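Local atomic coordinates of neuraminidase (PDB entry 4GDI), a protein that forms a tetrameric, sialidase-like beta-propeller ectodomain on a bat influenza A virus, with a diverged putative active site that leaves cleavage of terminal sialic acid uncertain. Residues E237-R248 and C256-I267; S287-Q295 and S307-T318. All coordinates share one frame; numbering follows the deposited sequence.

Contact 1. Residues E237-R248 and C256-I267; sequences EPCNGAPTDFPR and CKMAQEKGEGGI. With CA (calcium ion), chain R.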
loop_
_atom_site.group_PDB
_atom_site.type_symbol
_atom_site.label_atom_id
_atom_site.label_comp_id
_atom_site.label_asym_id
_atom_site.label_seq_id
_atom_site.Cartn_x
_atom_site.Cartn_y
_atom_site.Cartn_z
ATOM N N GLU A 237 26.313 -2.954 38.737
ATOM C CA GLU A 237 25.328 -3.880 39.300
ATOM C C GLU A 237 24.258 -3.107 40.081
ATOM O O GLU A 237 24.580 -2.213 40.862
ATOM C CB GLU A 237 26.026 -4.868 40.249
ATOM C CG GLU A 237 25.110 -5.967 40.755
ATOM C CD GLU A 237 24.831 -7.040 39.719
ATOM O OE1 GLU A 237 25.392 -6.957 38.598
ATOM O OE2 GLU A 237 24.056 -7.974 40.039
ATOM N N PRO A 238 22.973 -3.418 39.855
ATOM C CA PRO A 238 21.957 -2.757 40.687
ATOM C C PRO A 238 22.214 -2.999 42.179
ATOM O O PRO A 238 22.640 -4.084 42.564
ATOM C CB PRO A 238 20.657 -3.420 40.243
ATOM C CG PRO A 238 20.920 -3.787 38.781
ATOM C CD PRO A 238 22.375 -4.237 38.792
ATOM N N CYS A 239 21.988 -1.986 43.003
ATOM C CA CYS A 239 22.342 -2.082 44.411
ATOM C C CYS A 239 21.096 -2.174 45.278
ATOM O O CYS A 239 21.171 -2.023 46.493
ATOM C CB CYS A 239 23.218 -0.886 44.824
ATOM S SG CYS A 239 24.804 -0.816 43.955
ATOM N N ASN A 240 19.944 -2.425 44.660
ATOM C CA ASN A 240 18.726 -2.633 45.426
ATOM C C ASN A 240 18.654 -4.103 45.828
ATOM O O ASN A 240 19.649 -4.824 45.711
ATOM C CB ASN A 240 17.498 -2.174 44.640
ATOM C CG ASN A 240 17.290 -2.967 43.346
ATOM O OD1 ASN A 240 18.221 -3.584 42.820
ATOM N ND2 ASN A 240 16.069 -2.934 42.824
ATOM N N GLY A 241 17.498 -4.545 46.314
ATOM C CA GLY A 241 17.344 -5.923 46.758
ATOM C C GLY A 241 16.231 -6.636 46.011
ATOM O O GLY A 241 15.743 -7.666 46.457
ATOM N N ALA A 242 15.846 -6.091 44.859
ATOM C CA ALA A 242 14.778 -6.681 44.059
ATOM C C ALA A 242 15.300 -7.040 42.671
ATOM O O ALA A 242 15.316 -6.188 41.781
ATOM C CB ALA A 242 13.637 -5.710 43.951
ATOM N N PRO A 243 15.747 -8.291 42.484
ATOM C CA PRO A 243 16.219 -8.752 41.168
ATOM C C PRO A 243 15.120 -8.608 40.116
ATOM O O PRO A 243 13.962 -8.690 40.498
ATOM C CB PRO A 243 16.552 -10.229 41.416
ATOM C CG PRO A 243 16.762 -10.330 42.887
ATOM C CD PRO A 243 15.812 -9.360 43.490
ATOM N N THR A 244 15.450 -8.384 38.837
ATOM C CA THR A 244 14.402 -8.176 37.839
ATOM C C THR A 244 14.451 -9.127 36.646
ATOM O O THR A 244 13.589 -9.065 35.770
ATOM C CB THR A 244 14.373 -6.717 37.297
ATOM O OG1 THR A 244 15.591 -6.418 36.598
ATOM C CG2 THR A 244 14.168 -5.731 38.421
ATOM N N ASP A 245 15.439 -10.009 36.610
ATOM C CA ASP A 245 15.479 -11.041 35.589
ATOM C C ASP A 245 14.328 -12.030 35.855
ATOM O O ASP A 245 13.699 -12.012 36.913
ATOM C CB ASP A 245 16.820 -11.766 35.648
ATOM C CG ASP A 245 17.213 -12.410 34.332
ATOM O OD1 ASP A 245 16.434 -12.349 33.349
ATOM O OD2 ASP A 245 18.322 -12.980 34.291
ATOM N N PHE A 246 14.025 -12.857 34.866
ATOM C CA PHE A 246 13.208 -14.034 35.087
ATOM C C PHE A 246 13.895 -15.218 34.429
ATOM O O PHE A 246 14.184 -15.174 33.235
ATOM C CB PHE A 246 11.796 -13.883 34.544
ATOM C CG PHE A 246 10.883 -14.990 34.998
ATOM C CD1 PHE A 246 10.903 -16.227 34.361
ATOM C CD2 PHE A 246 10.056 -14.817 36.096
ATOM C CE1 PHE A 246 10.100 -17.267 34.800
ATOM C CE2 PHE A 246 9.243 -15.856 36.541
ATOM C CZ PHE A 246 9.266 -17.079 35.885
ATOM N N PRO A 247 14.142 -16.293 35.204
ATOM C CA PRO A 247 13.685 -16.476 36.590
ATOM C C PRO A 247 14.484 -15.672 37.597
ATOM O O PRO A 247 15.482 -15.031 37.240
ATOM C CB PRO A 247 13.913 -17.974 36.835
ATOM C CG PRO A 247 15.067 -18.317 35.977
ATOM C CD PRO A 247 14.970 -17.425 34.749
ATOM N N ARG A 248 14.044 -15.706 38.852
ATOM C CA ARG A 248 14.759 -15.033 39.933
ATOM C C ARG A 248 14.314 -15.597 41.268
ATOM O O ARG A 248 13.299 -16.274 41.342
ATOM C CB ARG A 248 14.485 -13.525 39.918
ATOM C CG ARG A 248 13.019 -13.141 40.030
ATOM C CD ARG A 248 12.886 -11.639 40.277
ATOM N NE ARG A 248 11.502 -11.186 40.409
ATOM C CZ ARG A 248 10.637 -11.042 39.407
ATOM N NH1 ARG A 248 10.981 -11.323 38.147
ATOM N NH2 ARG A 248 9.410 -10.613 39.675
ATOM N N CYS A 256 25.195 -4.018 46.501
ATOM C CA CYS A 256 25.649 -4.011 45.124
ATOM C C CYS A 256 26.053 -5.410 44.669
ATOM O O CYS A 256 26.628 -5.576 43.599
ATOM C CB CYS A 256 26.810 -3.033 44.961
ATOM S SG CYS A 256 26.302 -1.317 45.257
ATOM N N LYS A 257 25.715 -6.423 45.456
ATOM C CA LYS A 257 26.105 -7.782 45.109
ATOM C C LYS A 257 25.123 -8.430 44.141
ATOM O O LYS A 257 23.945 -8.098 44.118
ATOM C CB LYS A 257 26.261 -8.635 46.369
ATOM C CG LYS A 257 27.361 -8.124 47.301
ATOM C CD LYS A 257 27.790 -9.177 48.315
ATOM C CE LYS A 257 26.645 -9.599 49.223
ATOM N NZ LYS A 257 27.034 -10.744 50.095
ATOM N N MET A 258 25.643 -9.350 43.339
ATOM C CA MET A 258 24.837 -10.145 42.428
ATOM C C MET A 258 23.806 -10.978 43.181
ATOM O O MET A 258 24.051 -11.416 44.302
ATOM C CB MET A 258 25.752 -11.060 41.618
ATOM C CG MET A 258 26.684 -10.291 40.703
ATOM S SD MET A 258 28.028 -11.256 39.989
ATOM C CE MET A 258 27.137 -12.373 38.932
ATOM N N ALA A 259 22.645 -11.168 42.561
ATOM C CA ALA A 259 21.608 -12.048 43.094
ATOM C C ALA A 259 21.755 -13.420 42.443
ATOM O O ALA A 259 21.195 -13.689 41.382
ATOM C CB ALA A 259 20.241 -11.468 42.813
ATOM N N GLN A 260 22.520 -14.296 43.073
ATOM C CA GLN A 260 22.856 -15.557 42.434
ATOM C C GLN A 260 21.754 -16.608 42.543
ATOM O O GLN A 260 21.767 -17.575 41.788
ATOM C CB GLN A 260 24.182 -16.083 42.972
ATOM C CG GLN A 260 25.208 -14.970 43.129
ATOM C CD GLN A 260 26.604 -15.367 42.691
ATOM O OE1 GLN A 260 26.934 -15.317 41.501
ATOM N NE2 GLN A 260 27.440 -15.745 43.656
ATOM N N GLU A 261 20.785 -16.414 43.435
ATOM C CA GLU A 261 19.679 -17.375 43.535
ATOM C C GLU A 261 18.906 -17.419 42.214
ATOM O O GLU A 261 18.286 -16.429 41.815
ATOM C CB GLU A 261 18.720 -17.038 44.689
ATOM C CG GLU A 261 17.678 -18.141 44.941
ATOM C CD GLU A 261 16.545 -17.726 45.885
ATOM O OE1 GLU A 261 16.584 -16.605 46.440
ATOM O OE2 GLU A 261 15.603 -18.532 46.062
ATOM N N LYS A 262 18.952 -18.573 41.551
ATOM C CA LYS A 262 18.275 -18.786 40.272
ATOM C C LYS A 262 18.773 -17.803 39.215
ATOM O O LYS A 262 18.000 -17.287 38.410
ATOM C CB LYS A 262 16.764 -18.695 40.439
ATOM C CG LYS A 262 16.189 -19.894 41.203
ATOM C CD LYS A 262 14.873 -19.567 41.877
ATOM C CE LYS A 262 13.681 -19.922 41.000
ATOM N NZ LYS A 262 12.401 -19.444 41.600
ATOM N N GLY A 263 20.077 -17.574 39.219
ATOM C CA GLY A 263 20.690 -16.629 38.306
ATOM C C GLY A 263 20.857 -17.210 36.918
ATOM O O GLY A 263 21.037 -16.471 35.948
ATOM N N GLU A 264 20.803 -18.535 36.818
ATOM C CA GLU A 264 20.971 -19.193 35.534
ATOM C C GLU A 264 19.728 -18.945 34.705
ATOM O O GLU A 264 18.619 -18.890 35.244
ATOM C CB GLU A 264 21.193 -20.694 35.707
ATOM C CG GLU A 264 21.680 -21.375 34.445
ATOM C CD GLU A 264 21.866 -22.877 34.619
ATOM O OE1 GLU A 264 21.785 -23.367 35.768
ATOM O OE2 GLU A 264 22.088 -23.568 33.599
ATOM N N GLY A 265 19.909 -18.798 33.394
ATOM C CA GLY A 265 18.799 -18.463 32.519
ATOM C C GLY A 265 18.407 -16.995 32.648
ATOM O O GLY A 265 19.051 -16.224 33.363
ATOM N N GLY A 266 17.349 -16.609 31.947
ATOM C CA GLY A 266 16.884 -15.246 31.979
ATOM C C GLY A 266 16.169 -14.846 30.705
ATOM O O GLY A 266 15.962 -15.656 29.794
ATOM N N ILE A 267 15.785 -13.578 30.649
ATOM C CA ILE A 267 14.977 -13.076 29.558
ATOM C C ILE A 267 15.284 -11.591 29.348
ATOM O O ILE A 267 15.518 -10.863 30.308
ATOM C CB ILE A 267 13.485 -13.311 29.841
ATOM C CG1 ILE A 267 12.667 -13.091 28.562
ATOM C CG2 ILE A 267 13.024 -12.426 30.986
ATOM C CD1 ILE A 267 11.229 -13.558 28.639
HETATM CA CA CA R . 19.738 -14.628 34.944
HETATM O O HOH W 1 13.466 -17.155 31.531
HETATM O O HOH W 2 17.967 -15.382 36.414
HETATM O O HOH W 3 11.719 -17.632 38.881
#

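Contact 2. Residues S287-Q295 and S307-T318; sequences SQNGFVLEQ and SLSYELFSNKRT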
loop_
_atom_site.group_PDB
_atom_site.type_symbol
_atom_site.label_atom_id
_atom_site.label_comp_id
_atom_site.label_asym_id
_atom_site.label_seq_id
_atom_site.Cartn_x
_atom_site.Cartn_y
_atom_site.Cartn_z
ATOM N N SER A 287 5.953 -17.077 38.218
ATOM C CA SER A 287 5.515 -17.279 36.846
ATOM C C SER A 287 5.830 -16.041 36.028
ATOM O O SER A 287 5.969 -14.955 36.572
ATOM C CB SER A 287 4.013 -17.539 36.803
ATOM O OG SER A 287 3.289 -16.355 37.093
ATOM N N GLN A 288 5.914 -16.212 34.717
ATOM C CA GLN A 288 6.194 -15.107 33.812
ATOM C C GLN A 288 4.902 -14.342 33.543
ATOM O O GLN A 288 4.497 -14.171 32.395
ATOM C CB GLN A 288 6.763 -15.664 32.513
ATOM C CG GLN A 288 7.913 -14.909 31.956
ATOM C CD GLN A 288 8.520 -15.634 30.783
ATOM O OE1 GLN A 288 9.331 -16.535 30.962
ATOM N NE2 GLN A 288 8.099 -15.273 29.574
ATOM N N ASN A 289 4.244 -13.896 34.610
ATOM C CA ASN A 289 2.978 -13.201 34.479
ATOM C C ASN A 289 3.039 -11.790 35.039
ATOM O O ASN A 289 3.728 -11.546 36.025
ATOM C CB ASN A 289 1.884 -13.989 35.187
ATOM C CG ASN A 289 1.592 -15.300 34.498
ATOM O OD1 ASN A 289 2.268 -16.306 34.728
ATOM N ND2 ASN A 289 0.606 -15.287 33.620
ATOM N N GLY A 290 2.300 -10.884 34.409
ATOM C CA GLY A 290 2.226 -9.499 34.841
ATOM C C GLY A 290 3.465 -8.710 34.449
ATOM O O GLY A 290 4.455 -9.278 34.004
ATOM N N PHE A 291 3.402 -7.394 34.621
ATOM C CA PHE A 291 4.567 -6.536 34.414
ATOM C C PHE A 291 4.438 -5.320 35.309
ATOM O O PHE A 291 3.400 -4.639 35.331
ATOM C CB PHE A 291 4.680 -6.113 32.949
ATOM C CG PHE A 291 6.085 -5.817 32.493
ATOM C CD1 PHE A 291 7.039 -6.816 32.427
ATOM C CD2 PHE A 291 6.433 -4.548 32.073
ATOM C CE1 PHE A 291 8.321 -6.547 31.984
ATOM C CE2 PHE A 291 7.724 -4.278 31.622
ATOM C CZ PHE A 291 8.661 -5.276 31.579
ATOM N N VAL A 292 5.508 -5.038 36.042
ATOM C CA VAL A 292 5.490 -3.989 37.048
ATOM C C VAL A 292 6.657 -3.004 36.870
ATOM O O VAL A 292 7.820 -3.403 36.763
ATOM C CB VAL A 292 5.544 -4.620 38.455
ATOM C CG1 VAL A 292 5.649 -3.547 39.528
ATOM C CG2 VAL A 292 4.317 -5.483 38.679
ATOM N N LEU A 293 6.322 -1.721 36.836
ATOM C CA LEU A 293 7.301 -0.651 36.700
ATOM C C LEU A 293 7.448 0.040 38.058
ATOM O O LEU A 293 6.460 0.477 38.641
ATOM C CB LEU A 293 6.833 0.352 35.648
ATOM C CG LEU A 293 7.306 0.098 34.207
ATOM C CD1 LEU A 293 8.756 0.521 34.037
ATOM C CD2 LEU A 293 7.147 -1.359 33.851
ATOM N N GLU A 294 8.670 0.120 38.571
ATOM C CA GLU A 294 8.905 0.771 39.862
ATOM C C GLU A 294 9.947 1.871 39.755
ATOM O O GLU A 294 11.005 1.699 39.143
ATOM C CB GLU A 294 9.314 -0.260 40.903
ATOM C CG GLU A 294 8.192 -1.259 41.214
ATOM C CD GLU A 294 8.609 -2.338 42.197
ATOM O OE1 GLU A 294 9.467 -3.169 41.840
ATOM O OE2 GLU A 294 8.067 -2.356 43.324
ATOM N N GLN A 295 9.628 3.014 40.347
ATOM C CA GLN A 295 10.518 4.161 40.344
ATOM C C GLN A 295 11.388 4.205 41.603
ATOM O O GLN A 295 10.888 4.046 42.721
ATOM C CB GLN A 295 9.689 5.435 40.277
ATOM C CG GLN A 295 10.523 6.693 40.085
ATOM C CD GLN A 295 9.734 7.953 40.396
ATOM O OE1 GLN A 295 9.066 8.028 41.417
ATOM N NE2 GLN A 295 9.802 8.938 39.514
ATOM N N SER A 307 9.281 4.660 45.093
ATOM C CA SER A 307 8.172 5.588 45.282
ATOM C C SER A 307 7.000 5.142 44.407
ATOM O O SER A 307 6.190 4.310 44.824
ATOM C CB SER A 307 8.601 7.021 44.970
ATOM O OG SER A 307 9.340 7.069 43.766
ATOM N N LEU A 308 6.931 5.656 43.184
ATOM C CA LEU A 308 5.861 5.281 42.262
ATOM C C LEU A 308 5.962 3.807 41.893
ATOM O O LEU A 308 7.052 3.273 41.680
ATOM C CB LEU A 308 5.926 6.129 41.000
ATOM C CG LEU A 308 5.596 7.611 41.154
ATOM C CD1 LEU A 308 5.962 8.358 39.885
ATOM C CD2 LEU A 308 4.126 7.788 41.475
ATOM N N SER A 309 4.818 3.149 41.818
ATOM C CA SER A 309 4.780 1.762 41.405
ATOM C C SER A 309 3.537 1.512 40.555
ATOM O O SER A 309 2.433 1.928 40.901
ATOM C CB SER A 309 4.797 0.847 42.620
ATOM O OG SER A 309 4.745 -0.505 42.218
ATOM N N TYR A 310 3.725 0.840 39.429
ATOM C CA TYR A 310 2.645 0.643 38.476
ATOM C C TYR A 310 2.592 -0.800 38.011
ATOM O O TYR A 310 3.524 -1.298 37.387
ATOM C CB TYR A 310 2.850 1.508 37.244
ATOM C CG TYR A 310 2.664 2.982 37.427
ATOM C CD1 TYR A 310 1.405 3.523 37.635
ATOM C CD2 TYR A 310 3.751 3.850 37.342
ATOM C CE1 TYR A 310 1.233 4.888 37.776
ATOM C CE2 TYR A 310 3.589 5.214 37.481
ATOM C CZ TYR A 310 2.330 5.728 37.698
ATOM O OH TYR A 310 2.175 7.087 37.838
ATOM N N GLU A 311 1.479 -1.459 38.290
ATOM C CA GLU A 311 1.288 -2.816 37.858
ATOM C C GLU A 311 0.577 -2.717 36.528
ATOM O O GLU A 311 -0.648 -2.658 36.476
ATOM C CB GLU A 311 0.455 -3.571 38.894
ATOM C CG GLU A 311 0.294 -5.047 38.611
ATOM C CD GLU A 311 -0.296 -5.792 39.801
ATOM O OE1 GLU A 311 0.087 -5.482 40.951
ATOM O OE2 GLU A 311 -1.147 -6.682 39.588
ATOM N N LEU A 312 1.354 -2.659 35.450
ATOM C CA LEU A 312 0.792 -2.455 34.117
ATOM C C LEU A 312 -0.030 -3.662 33.667
ATOM O O LEU A 312 -1.079 -3.513 33.030
ATOM C CB LEU A 312 1.906 -2.179 33.110
ATOM C CG LEU A 312 2.680 -0.876 33.327
ATOM C CD1 LEU A 312 3.748 -0.713 32.219
ATOM C CD2 LEU A 312 1.730 0.321 33.364
ATOM N N PHE A 313 0.461 -4.851 33.995
ATOM C CA PHE A 313 -0.293 -6.085 33.785
ATOM C C PHE A 313 -0.221 -6.905 35.073
ATOM O O PHE A 313 0.785 -6.848 35.782
ATOM C CB PHE A 313 0.307 -6.894 32.632
ATOM C CG PHE A 313 0.179 -6.233 31.287
ATOM C CD1 PHE A 313 -0.989 -6.346 30.546
ATOM C CD2 PHE A 313 1.235 -5.506 30.754
ATOM C CE1 PHE A 313 -1.103 -5.734 29.298
ATOM C CE2 PHE A 313 1.127 -4.895 29.512
ATOM C CZ PHE A 313 -0.041 -5.010 28.783
ATOM N N SER A 314 -1.264 -7.673 35.381
ATOM C CA SER A 314 -1.228 -8.542 36.564
ATOM C C SER A 314 -1.115 -9.997 36.181
ATOM O O SER A 314 -0.251 -10.709 36.683
ATOM C CB SER A 314 -2.467 -8.365 37.437
ATOM O OG SER A 314 -2.573 -7.038 37.910
ATOM N N ASN A 315 -1.999 -10.441 35.296
ATOM C CA ASN A 315 -2.089 -11.850 34.951
ATOM C C ASN A 315 -1.627 -12.197 33.533
ATOM O O ASN A 315 -1.220 -13.327 33.287
ATOM C CB ASN A 315 -3.527 -12.330 35.159
ATOM C CG ASN A 315 -3.939 -12.300 36.619
ATOM O OD1 ASN A 315 -3.238 -12.833 37.485
ATOM N ND2 ASN A 315 -5.062 -11.655 36.904
ATOM N N LYS A 316 -1.687 -11.245 32.605
ATOM C CA LYS A 316 -1.273 -11.526 31.227
ATOM C C LYS A 316 0.143 -12.069 31.230
ATOM O O LYS A 316 0.988 -11.607 31.994
ATOM C CB LYS A 316 -1.343 -10.272 30.350
ATOM C CG LYS A 316 -2.367 -10.355 29.232
ATOM C CD LYS A 316 -2.418 -9.061 28.418
ATOM C CE LYS A 316 -3.577 -9.062 27.424
ATOM N NZ LYS A 316 -3.796 -10.409 26.799
ATOM N N ARG A 317 0.407 -13.060 30.387
ATOM C CA ARG A 317 1.751 -13.612 30.288
ATOM C C ARG A 317 2.630 -12.656 29.487
ATOM O O ARG A 317 2.219 -12.160 28.427
ATOM C CB ARG A 317 1.732 -14.977 29.620
ATOM C CG ARG A 317 3.074 -15.666 29.620
ATOM C CD ARG A 317 2.963 -17.070 29.048
ATOM N NE ARG A 317 4.270 -17.688 28.827
ATOM C CZ ARG A 317 4.862 -18.535 29.662
ATOM N NH1 ARG A 317 4.275 -18.895 30.799
ATOM N NH2 ARG A 317 6.051 -19.030 29.356
ATOM N N THR A 318 3.821 -12.373 30.006
ATOM C CA THR A 318 4.700 -11.390 29.358
ATOM C C THR A 318 6.035 -12.035 29.035
ATOM O O THR A 318 6.405 -13.027 29.663
ATOM C CB THR A 318 4.886 -10.138 30.244
ATOM O OG1 THR A 318 5.306 -10.540 31.548
ATOM C CG2 THR A 318 3.569 -9.372 30.372
HETATM O O HOH W 4 6.018 -18.959 33.532
#

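Contact 1. Residues E237-R248 and C256-I267
Asp-245 OD1 accepts an N-H from each of the two segments: Ile-267 N donates to its syn lone pair at 3.0 Å (N-H...O 156°), and Phe-246 N adds a weak bond. The carboxylate illustrates how a calcium site can staple together two irregular loop segments, here in the long connection between two blades of the neuraminidase propeller. With CG anti to the backbone N (chi1 -155°), Asp-245 sends its other oxygen, OD2, to the calcium ion at 2.3 Å. From residues 256-267 come two backbone ligands, Gly-263 O at 2.5 Å from the calcium and Gly-265 O at 2.4 Å. Water 2, itself a first-shell ligand, donates to both Pro-247 O and Lys-262 O and so bridges the segments. Asn-215 O and Asp-219 O complete the site. One oxygen of Asp-245 thus meets the metal while N-H groups hold the other, which fixes the carboxylate's rotation.

Gly-266 passes close to this carboxylate, its CA 3.2 Å from Asp-245 OD1; the same CA comes within 3.0 Å of Phe-246 O in a CA-H...O contact. Water 1 donates to that carbonyl. Beyond it a cis peptide leads into Pro-247, whose ring lies against the backbone of Glu-264 to Gly-266. Arg-248 turns back, NH1 bonding Asp-245 O from within the guanidinium plane and NH2 reaching Thr-282 O, just past strand 277-281.

At the far end the contacts are mainly van der Waals and covalent. Pro-243 CG rests on Ala-259 CB. Glu-237 crosses Met-258 at about a right angle, OE2 3.6 Å from Met-258 CG, while OE1 bonds a glycerol. The last tie is the disulfide, Cys-239 SG to Cys-256 SG, 2.0 Å long with chi3 102°.

Contact 2. Residues S287-Q295 and S307-T318
Thr-318 holds OG1 between its backbone N and carbonyl carbon (chi1 53°), turning the hydroxyl onto Gly-290 O at 2.9 Å, from above the carbonyl plane. Asn-289, with CG beside its own N (chi1 -68°), directs ND2 to Asn-315 O at 2.7 Å. Gln-288 grips Thr-318 twice: NE2 donates in plane to a lone pair of Thr-318 O (2.8 Å), and the Gln-288 carbonyl receives Thr-318 N. Gln-288 CB also lies over one face of the Arg-317 guanidinium, whose NE forms a salt bridge with Glu-344.

Farther along, Phe-291 O accepts two donors, Phe-313 N at 3.2 Å on a lone pair and, weakly, Leu-312 N. Phe-291 CB meets the edge of the Phe-313 ring, and Leu-293 CD2 packs on Leu-312 CD1 at 3.8 Å. Leu-293 and Tyr-310 form a hydrogen-bonded antiparallel pair. At the other end Ser-307 OG donates to Gln-295 OE1 (2.6 Å).

Leu-312 and Phe-313 together facing Phe-291 make a classic beta bulge. Here it lies where residues 312-316 turn a corner, so that strand 289-295 pairs with both 309-311 and the start of 317-324, a blade-to-blade passage of the neuraminidase beta-propeller.

Contact 1 closes before contact 2 opens, so the two follow one another along the chain, their centres about 17 Å apart. They nevertheless touch. The ring of Phe-246 meets the start of residues 287-295, with CE2 3.4 Å from Ser-287 O and CZ 3.7 Å from Gln-288 N, while Ile-267 CD1 packs 3.7 Å from Gln-288 NE2. The residues that flank the calcium ligands thus abut the end of the strand pair where the chain changes blades. Calcium itself lies about 11 Å from the Gln-288 side chain, so contact 2 borders the metal site without supplying a ligand. The pairing shows a calcium-tied loop packing against the N-terminal end of a bulged strand.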